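Local coordinates for cyclic AMP receptor protein (Thermus thermophilus, PDB 4EV0) that activates transcription from several promoters in a cAMP-dependent manner, working as a homodimer that binds both the cyclic nucleotide and DNA, at residues F139-L153 and L169-V183. Numbering follows the deposited sequence.
Sequences FEEARNRVAYALLKL and LAALAGTSRETVSRV
The carbonyl oxygen of Ser-176, next in sequence to Thr-175, whose methyl CG2 touches Val-146 across the contact, is gripped by two donors arriving from opposite faces of its plane. One is the hydroxyl of Thr-175, whose OG1 lies 3.0 Å from Ser-176 O and 33° out of that plane; the other is the backbone N of Val-180, in the first turn of helix 177-183. Ser-176, the N-cap, also joins its OG to Thr-179 OG1 at 3.0 Å. The turn between the helices is thus fixed from within, and no hydrogen bond crosses to helix 139-153: that junction is largely apolar. Val-183 is its knob, set among Phe-139, Ala-142, Arg-143 and Val-146. It meets Val-146 tip to tip, CG1 to CG1 at 3.6 Å. With CG1 of Val-146 anti to the backbone N (chi1 173°), its other methyl, CG2, is left to touch Val-180 CG2 at 3.9 Å. Farther along, Ala-149 lets the backbones come close: its CB packs 3.8 Å from Ala-173 CB and also against the CD1 methyls of Leu-169 and Leu-172. Leu-150 crosses Leu-169 at about a right angle, CD2 to CD2 at 3.9 Å. At the exposed end, Phe-139 CD1 lies over one face of the Arg-182 guanidinium, 3.8 Å from NH2, the two planes 37° apart. The backbone of Arg-143 lies against the methyls of Val-183, while its guanidinium turns to a salt bridge with Glu-190. Beyond Ala-173, Gly-174 turns the chain with positive phi, and helices 169-173 and 177-183, on the two sides of this turn, both run steeply across 139-153. A helix packed across both helices of a helix-turn-helix in this way is characteristic of the winged helix-turn-helix DNA-binding domain of the Crp family.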
ATOM      1  N   PHE B 139       5.205 -17.082  -2.026  1.00 74.94           N
ATOM      2  CA  PHE B 139       5.691 -17.894  -3.130  1.00 70.36           C
ATOM      3  C   PHE B 139       4.735 -19.043  -3.396  1.00 67.95           C
ATOM      4  O   PHE B 139       4.415 -19.352  -4.544  1.00 65.04           O
ATOM      5  CB  PHE B 139       7.079 -18.457  -2.841  1.00 75.32           C
ATOM      6  CG  PHE B 139       7.537 -19.465  -3.862  1.00 74.09           C
ATOM      7  CD1 PHE B 139       8.188 -19.056  -5.014  1.00 72.19           C
ATOM      8  CD2 PHE B 139       7.303 -20.825  -3.676  1.00 75.83           C
ATOM      9  CE1 PHE B 139       8.605 -19.981  -5.954  1.00 71.28           C
ATOM     10  CE2 PHE B 139       7.715 -21.758  -4.617  1.00 73.63           C
ATOM     11  CZ  PHE B 139       8.367 -21.335  -5.750  1.00 72.60           C
ATOM     12  N   GLU B 140       4.292 -19.675  -2.321  1.00 69.84           N
ATOM     13  CA  GLU B 140       3.430 -20.839  -2.408  1.00 69.72           C
ATOM     14  C   GLU B 140       2.149 -20.595  -3.217  1.00 64.65           C
ATOM     15  O   GLU B 140       1.811 -21.376  -4.115  1.00 62.19           O
ATOM     16  CB  GLU B 140       3.080 -21.308  -0.999  1.00 75.07           C
ATOM     17  CG  GLU B 140       1.991 -22.363  -0.936  1.00 73.70           C
ATOM     18  CD  GLU B 140       1.375 -22.486   0.460  1.00 82.57           C
ATOM     19  OE1 GLU B 140       1.390 -21.480   1.221  1.00 82.47           O
ATOM     20  OE2 GLU B 140       0.876 -23.591   0.794  1.00 81.17           O
ATOM     21  N   GLU B 141       1.435 -19.522  -2.887  1.00 50.22           N
ATOM     22  CA  GLU B 141       0.209 -19.174  -3.593  1.00 48.00           C
ATOM     23  C   GLU B 141       0.502 -18.695  -5.030  1.00 44.60           C
ATOM     24  O   GLU B 141      -0.264 -18.983  -5.968  1.00 40.47           O
ATOM     25  CB  GLU B 141      -0.548 -18.098  -2.837  1.00 47.24           C
ATOM     26  CG  GLU B 141      -1.057 -18.522  -1.486  1.00 54.81           C
ATOM     27  CD  GLU B 141      -1.400 -17.330  -0.604  1.00 57.42           C
ATOM     28  OE1 GLU B 141      -2.597 -17.159  -0.288  1.00 55.22           O
ATOM     29  OE2 GLU B 141      -0.472 -16.567  -0.244  1.00 60.92           O
ATOM     30  N   ALA B 142       1.612 -17.980  -5.194  1.00 45.70           N
ATOM     31  CA  ALA B 142       2.077 -17.619  -6.523  1.00 45.25           C
ATOM     32  C   ALA B 142       2.228 -18.889  -7.383  1.00 41.73           C
ATOM     33  O   ALA B 142       1.809 -18.917  -8.529  1.00 37.74           O
ATOM     34  CB  ALA B 142       3.394 -16.821  -6.441  1.00 45.74           C
ATOM     35  N   ARG B 143       2.779 -19.944  -6.794  1.00 47.71           N
ATOM     36  CA  ARG B 143       2.996 -21.210  -7.488  1.00 49.69           C
ATOM     37  C   ARG B 143       1.684 -21.821  -8.005  1.00 47.56           C
ATOM     38  O   ARG B 143       1.566 -22.138  -9.186  1.00 46.17           O
ATOM     39  CB  ARG B 143       3.727 -22.173  -6.552  1.00 55.14           C
ATOM     40  CG  ARG B 143       4.090 -23.490  -7.167  1.00 56.41           C
ATOM     41  CD  ARG B 143       5.222 -24.150  -6.378  1.00 62.16           C
ATOM     42  NE  ARG B 143       5.417 -25.535  -6.794  1.00 64.96           N
ATOM     43  CZ  ARG B 143       4.750 -26.559  -6.271  1.00 68.81           C
ATOM     44  NH1 ARG B 143       3.864 -26.342  -5.300  1.00 67.13           N
ATOM     45  NH2 ARG B 143       4.975 -27.796  -6.710  1.00 71.71           N
ATOM     46  N   ASN B 144       0.699 -21.957  -7.116  1.00 52.05           N
ATOM     47  CA  ASN B 144      -0.656 -22.370  -7.490  1.00 50.10           C
ATOM     48  C   ASN B 144      -1.237 -21.541  -8.645  1.00 46.59           C
ATOM     49  O   ASN B 144      -1.779 -22.080  -9.608  1.00 46.84           O
ATOM     50  CB  ASN B 144      -1.616 -22.215  -6.300  1.00 51.17           C
ATOM     51  CG  ASN B 144      -1.188 -23.012  -5.067  1.00 53.74           C
ATOM     52  OD1 ASN B 144      -1.190 -22.488  -3.952  1.00 56.83           O
ATOM     53  ND2 ASN B 144      -0.849 -24.280  -5.260  1.00 57.29           N
ATOM     54  N   ARG B 145      -1.149 -20.222  -8.518  1.00 46.83           N
ATOM     55  CA  ARG B 145      -1.751 -19.309  -9.475  1.00 45.52           C
ATOM     56  C   ARG B 145      -1.094 -19.384 -10.855  1.00 44.44           C
ATOM     57  O   ARG B 145      -1.775 -19.309 -11.877  1.00 41.40           O
ATOM     58  CB  ARG B 145      -1.710 -17.876  -8.927  1.00 45.58           C
ATOM     59  CG  ARG B 145      -2.641 -17.688  -7.740  1.00 46.63           C
ATOM     60  CD  ARG B 145      -2.756 -16.262  -7.261  1.00 45.50           C
ATOM     61  NE  ARG B 145      -3.586 -16.230  -6.061  1.00 51.54           N
ATOM     62  CZ  ARG B 145      -3.989 -15.118  -5.451  1.00 55.18           C
ATOM     63  NH1 ARG B 145      -3.644 -13.923  -5.936  1.00 52.08           N
ATOM     64  NH2 ARG B 145      -4.739 -15.203  -4.352  1.00 57.11           N
ATOM     65  N   VAL B 146       0.224 -19.548 -10.874  1.00 42.67           N
ATOM     66  CA  VAL B 146       0.947 -19.686 -12.124  1.00 42.90           C
ATOM     67  C   VAL B 146       0.649 -21.044 -12.774  1.00 44.78           C
ATOM     68  O   VAL B 146       0.435 -21.112 -13.979  1.00 42.98           O
ATOM     69  CB  VAL B 146       2.453 -19.440 -11.916  1.00 44.58           C
ATOM     70  CG1 VAL B 146       3.236 -19.747 -13.177  1.00 46.30           C
ATOM     71  CG2 VAL B 146       2.678 -17.984 -11.470  1.00 44.09           C
ATOM     72  N   ALA B 147       0.597 -22.101 -11.966  1.00 46.53           N
ATOM     73  CA  ALA B 147       0.236 -23.426 -12.450  1.00 48.34           C
ATOM     74  C   ALA B 147      -1.156 -23.369 -13.071  1.00 47.99           C
ATOM     75  O   ALA B 147      -1.359 -23.849 -14.178  1.00 49.90           O
ATOM     76  CB  ALA B 147       0.288 -24.447 -11.323  1.00 52.99           C
ATOM     77  N   TYR B 148      -2.100 -22.742 -12.376  1.00 49.48           N
ATOM     78  CA  TYR B 148      -3.474 -22.619 -12.868  1.00 47.86           C
ATOM     79  C   TYR B 148      -3.547 -21.878 -14.200  1.00 47.67           C
ATOM     80  O   TYR B 148      -4.302 -22.273 -15.094  1.00 47.76           O
ATOM     81  CB  TYR B 148      -4.307 -21.871 -11.842  1.00 45.98           C
ATOM     82  CG  TYR B 148      -5.758 -21.616 -12.216  1.00 45.44           C
ATOM     83  CD1 TYR B 148      -6.667 -22.666 -12.335  1.00 46.63           C
ATOM     84  CD2 TYR B 148      -6.227 -20.310 -12.400  1.00 43.07           C
ATOM     85  CE1 TYR B 148      -8.001 -22.430 -12.647  1.00 46.51           C
ATOM     86  CE2 TYR B 148      -7.552 -20.061 -12.706  1.00 43.90           C
ATOM     87  CZ  TYR B 148      -8.440 -21.121 -12.823  1.00 46.36           C
ATOM     88  OH  TYR B 148      -9.764 -20.860 -13.127  1.00 47.62           O
ATOM     89  N   ALA B 149      -2.776 -20.798 -14.324  1.00 46.87           N
ATOM     90  CA  ALA B 149      -2.668 -20.084 -15.588  1.00 46.05           C
ATOM     91  C   ALA B 149      -2.241 -21.027 -16.737  1.00 49.27           C
ATOM     92  O   ALA B 149      -2.835 -21.026 -17.821  1.00 50.52           O
ATOM     93  CB  ALA B 149      -1.679 -18.923 -15.455  1.00 44.78           C
ATOM     94  N   LEU B 150      -1.198 -21.816 -16.492  1.00 43.04           N
ATOM     95  CA  LEU B 150      -0.710 -22.793 -17.456  1.00 47.64           C
ATOM     96  C   LEU B 150      -1.793 -23.830 -17.757  1.00 50.99           C
ATOM     97  O   LEU B 150      -2.001 -24.217 -18.908  1.00 52.33           O
ATOM     98  CB  LEU B 150       0.516 -23.497 -16.881  1.00 50.42           C
ATOM     99  CG  LEU B 150       1.810 -22.695 -16.851  1.00 50.02           C
ATOM    100  CD1 LEU B 150       2.911 -23.447 -16.097  1.00 52.49           C
ATOM    101  CD2 LEU B 150       2.220 -22.374 -18.279  1.00 51.11           C
ATOM    102  N   LEU B 151      -2.468 -24.280 -16.705  1.00 58.34           N
ATOM    103  CA  LEU B 151      -3.603 -25.180 -16.846  1.00 60.42           C
ATOM    104  C   LEU B 151      -4.614 -24.598 -17.836  1.00 58.84           C
ATOM    105  O   LEU B 151      -5.097 -25.300 -18.732  1.00 61.04           O
ATOM    106  CB  LEU B 151      -4.269 -25.368 -15.492  1.00 58.64           C
ATOM    107  CG  LEU B 151      -4.848 -26.725 -15.154  1.00 65.50           C
ATOM    108  CD1 LEU B 151      -5.120 -26.734 -13.669  1.00 67.04           C
ATOM    109  CD2 LEU B 151      -6.129 -26.988 -15.940  1.00 65.55           C
ATOM    110  N   LYS B 152      -4.903 -23.305 -17.679  1.00 57.72           N
ATOM    111  CA  LYS B 152      -5.857 -22.618 -18.539  1.00 57.75           C
ATOM    112  C   LYS B 152      -5.488 -22.694 -20.029  1.00 60.98           C
ATOM    113  O   LYS B 152      -6.364 -22.775 -20.894  1.00 61.48           O
ATOM    114  CB  LYS B 152      -6.037 -21.162 -18.093  1.00 53.38           C
ATOM    115  CG  LYS B 152      -7.290 -20.951 -17.251  1.00 55.26           C
ATOM    116  CD  LYS B 152      -7.156 -19.801 -16.263  1.00 50.85           C
ATOM    117  CE  LYS B 152      -7.555 -18.493 -16.909  1.00 53.94           C
ATOM    118  NZ  LYS B 152      -7.642 -17.407 -15.899  1.00 53.35           N
ATOM    119  N   LEU B 153      -4.190 -22.657 -20.320  1.00 46.77           N
ATOM    120  CA  LEU B 153      -3.700 -22.782 -21.693  1.00 50.02           C
ATOM    121  C   LEU B 153      -3.824 -24.223 -22.167  1.00 56.47           C
ATOM    122  O   LEU B 153      -4.206 -24.475 -23.297  1.00 57.65           O
ATOM    123  CB  LEU B 153      -2.240 -22.338 -21.799  1.00 50.27           C
ATOM    124  CG  LEU B 153      -1.910 -20.876 -21.472  1.00 47.33           C
ATOM    125  CD1 LEU B 153      -0.404 -20.652 -21.511  1.00 46.86           C
ATOM    126  CD2 LEU B 153      -2.617 -19.909 -22.421  1.00 46.67           C
ATOM    127  N   LEU B 169       2.075 -14.536 -19.329  1.00 47.28           N
ATOM    128  CA  LEU B 169       1.681 -15.496 -18.320  1.00 46.00           C
ATOM    129  C   LEU B 169       1.419 -14.769 -16.986  1.00 46.24           C
ATOM    130  O   LEU B 169       0.522 -15.159 -16.220  1.00 44.22           O
ATOM    131  CB  LEU B 169       2.804 -16.519 -18.191  1.00 46.99           C
ATOM    132  CG  LEU B 169       2.530 -17.874 -17.584  1.00 47.94           C
ATOM    133  CD1 LEU B 169       1.206 -18.411 -18.079  1.00 47.78           C
ATOM    134  CD2 LEU B 169       3.685 -18.746 -18.010  1.00 52.77           C
ATOM    135  N   ALA B 170       2.188 -13.711 -16.720  1.00 50.34           N
ATOM    136  CA  ALA B 170       2.004 -12.932 -15.501  1.00 52.82           C
ATOM    137  C   ALA B 170       0.671 -12.176 -15.536  1.00 54.10           C
ATOM    138  O   ALA B 170      -0.042 -12.071 -14.527  1.00 55.08           O
ATOM    139  CB  ALA B 170       3.179 -11.963 -15.285  1.00 54.25           C
ATOM    140  N   ALA B 171       0.334 -11.646 -16.705  1.00 54.29           N
ATOM    141  CA  ALA B 171      -0.949 -10.987 -16.880  1.00 56.89           C
ATOM    142  C   ALA B 171      -2.067 -12.007 -16.685  1.00 53.30           C
ATOM    143  O   ALA B 171      -3.096 -11.708 -16.081  1.00 55.29           O
ATOM    144  CB  ALA B 171      -1.032 -10.329 -18.269  1.00 54.62           C
ATOM    145  N   LEU B 172      -1.858 -13.209 -17.198  1.00 55.64           N
ATOM    146  CA  LEU B 172      -2.845 -14.271 -17.044  1.00 55.52           C
ATOM    147  C   LEU B 172      -3.053 -14.615 -15.575  1.00 54.55           C
ATOM    148  O   LEU B 172      -4.186 -14.643 -15.107  1.00 54.80           O
ATOM    149  CB  LEU B 172      -2.427 -15.521 -17.825  1.00 56.48           C
ATOM    150  CG  LEU B 172      -3.481 -16.193 -18.712  1.00 57.79           C
ATOM    151  CD1 LEU B 172      -3.712 -17.648 -18.308  1.00 57.39           C
ATOM    152  CD2 LEU B 172      -4.793 -15.419 -18.691  1.00 58.91           C
ATOM    153  N   ALA B 173      -1.957 -14.835 -14.849  1.00 62.03           N
ATOM    154  CA  ALA B 173      -2.019 -15.286 -13.453  1.00 62.46           C
ATOM    155  C   ALA B 173      -2.262 -14.176 -12.424  1.00 65.37           C
ATOM    156  O   ALA B 173      -2.674 -14.456 -11.298  1.00 63.81           O
ATOM    157  CB  ALA B 173      -0.764 -16.063 -13.096  1.00 62.67           C
ATOM    158  N   GLY B 174      -2.008 -12.926 -12.806  1.00 65.32           N
ATOM    159  CA  GLY B 174      -2.172 -11.796 -11.901  1.00 65.94           C
ATOM    160  C   GLY B 174      -1.014 -11.656 -10.929  1.00 69.75           C
ATOM    161  O   GLY B 174      -1.187 -11.270  -9.771  1.00 74.52           O
ATOM    162  N   THR B 175       0.182 -11.986 -11.402  1.00 55.48           N
ATOM    163  CA  THR B 175       1.387 -11.862 -10.597  1.00 56.48           C
ATOM    164  C   THR B 175       2.353 -11.032 -11.408  1.00 58.97           C
ATOM    165  O   THR B 175       2.039 -10.652 -12.545  1.00 57.77           O
ATOM    166  CB  THR B 175       2.047 -13.226 -10.354  1.00 55.52           C
ATOM    167  OG1 THR B 175       2.740 -13.629 -11.545  1.00 53.38           O
ATOM    168  CG2 THR B 175       1.000 -14.295  -9.974  1.00 50.74           C
ATOM    169  N   SER B 176       3.527 -10.757 -10.844  1.00 63.47           N
ATOM    170  CA  SER B 176       4.551 -10.017 -11.575  1.00 66.11           C
ATOM    171  C   SER B 176       5.292 -10.939 -12.540  1.00 64.23           C
ATOM    172  O   SER B 176       5.262 -12.170 -12.389  1.00 60.28           O
ATOM    173  CB  SER B 176       5.550  -9.376 -10.616  1.00 70.34           C
ATOM    174  OG  SER B 176       6.466 -10.332 -10.125  1.00 72.55           O
ATOM    175  N   ARG B 177       5.948 -10.339 -13.533  1.00 60.38           N
ATOM    176  CA  ARG B 177       6.795 -11.080 -14.462  1.00 58.90           C
ATOM    177  C   ARG B 177       7.905 -11.815 -13.689  1.00 60.52           C
ATOM    178  O   ARG B 177       8.190 -12.993 -13.959  1.00 57.40           O
ATOM    179  CB  ARG B 177       7.374 -10.130 -15.531  1.00 61.17           C
ATOM    180  CG  ARG B 177       7.965 -10.796 -16.801  1.00 58.59           C
ATOM    181  CD  ARG B 177       9.442 -11.155 -16.631  1.00 61.50           C
ATOM    182  NE  ARG B 177      10.158 -10.148 -15.840  1.00 70.00           N
ATOM    183  CZ  ARG B 177      11.253 -10.397 -15.118  1.00 74.10           C
ATOM    184  NH1 ARG B 177      11.778 -11.622 -15.092  1.00 70.46           N
ATOM    185  NH2 ARG B 177      11.831  -9.418 -14.427  1.00 76.52           N
ATOM    186  N   GLU B 178       8.495 -11.132 -12.709  1.00 74.57           N
ATOM    187  CA  GLU B 178       9.585 -11.707 -11.927  1.00 77.84           C
ATOM    188  C   GLU B 178       9.184 -12.967 -11.164  1.00 74.48           C
ATOM    189  O   GLU B 178       9.941 -13.935 -11.119  1.00 76.44           O
ATOM    190  CB  GLU B 178      10.185 -10.691 -10.955  1.00 83.69           C
ATOM    191  CG  GLU B 178      11.376 -11.257 -10.184  1.00 90.08           C
ATOM    192  CD  GLU B 178      11.834 -10.356  -9.047  1.00102.66           C
ATOM    193  OE1 GLU B 178      11.181  -9.314  -8.807  1.00100.80           O
ATOM    194  OE2 GLU B 178      12.847 -10.699  -8.394  1.00108.45           O
ATOM    195  N   THR B 179       8.004 -12.965 -10.555  1.00 81.00           N
ATOM    196  CA  THR B 179       7.595 -14.145  -9.793  1.00 79.24           C
ATOM    197  C   THR B 179       7.185 -15.296 -10.717  1.00 74.00           C
ATOM    198  O   THR B 179       7.365 -16.464 -10.367  1.00 74.39           O
ATOM    199  CB  THR B 179       6.507 -13.852  -8.716  1.00 80.48           C
ATOM    200  OG1 THR B 179       5.460 -13.049  -9.271  1.00 78.00           O
ATOM    201  CG2 THR B 179       7.121 -13.130  -7.515  1.00 83.77           C
ATOM    202  N   VAL B 180       6.657 -14.966 -11.898  1.00 46.55           N
ATOM    203  CA  VAL B 180       6.369 -15.974 -12.910  1.00 44.16           C
ATOM    204  C   VAL B 180       7.651 -16.697 -13.320  1.00 46.47           C
ATOM    205  O   VAL B 180       7.659 -17.933 -13.455  1.00 45.68           O
ATOM    206  CB  VAL B 180       5.629 -15.399 -14.161  1.00 42.13           C
ATOM    207  CG1 VAL B 180       5.860 -16.288 -15.394  1.00 41.64           C
ATOM    208  CG2 VAL B 180       4.130 -15.263 -13.885  1.00 37.53           C
ATOM    209  N   SER B 181       8.735 -15.939 -13.482  1.00 51.27           N
ATOM    210  CA  SER B 181      10.009 -16.560 -13.835  1.00 55.34           C
ATOM    211  C   SER B 181      10.502 -17.407 -12.675  1.00 57.24           C
ATOM    212  O   SER B 181      10.985 -18.518 -12.873  1.00 60.36           O
ATOM    213  CB  SER B 181      11.068 -15.528 -14.246  1.00 58.98           C
ATOM    214  OG  SER B 181      10.653 -14.807 -15.390  1.00 55.96           O
ATOM    215  N   ARG B 182      10.366 -16.882 -11.464  1.00 58.92           N
ATOM    216  CA  ARG B 182      10.744 -17.628 -10.268  1.00 61.83           C
ATOM    217  C   ARG B 182       9.974 -18.943 -10.177  1.00 58.29           C
ATOM    218  O   ARG B 182      10.553 -19.994  -9.923  1.00 60.65           O
ATOM    219  CB  ARG B 182      10.498 -16.794  -9.012  1.00 63.51           C
ATOM    220  CG  ARG B 182      11.434 -15.604  -8.846  1.00 72.65           C
ATOM    221  CD  ARG B 182      11.132 -14.851  -7.538  1.00 78.02           C
ATOM    222  NE  ARG B 182      11.231 -15.724  -6.363  1.00 80.17           N
ATOM    223  CZ  ARG B 182      10.626 -15.492  -5.199  1.00 85.24           C
ATOM    224  NH1 ARG B 182       9.864 -14.411  -5.054  1.00 83.50           N
ATOM    225  NH2 ARG B 182      10.776 -16.342  -4.183  1.00 83.46           N
ATOM    226  N   VAL B 183       8.665 -18.869 -10.388  1.00 43.92           N
ATOM    227  CA  VAL B 183       7.815 -20.052 -10.343  1.00 43.58           C
ATOM    228  C   VAL B 183       8.126 -21.046 -11.457  1.00 45.08           C
ATOM    229  O   VAL B 183       8.213 -22.253 -11.218  1.00 46.61           O
ATOM    230  CB  VAL B 183       6.317 -19.683 -10.409  1.00 41.39           C
ATOM    231  CG1 VAL B 183       5.465 -20.939 -10.642  1.00 39.67           C
ATOM    232  CG2 VAL B 183       5.896 -18.968  -9.133  1.00 41.50           C
TER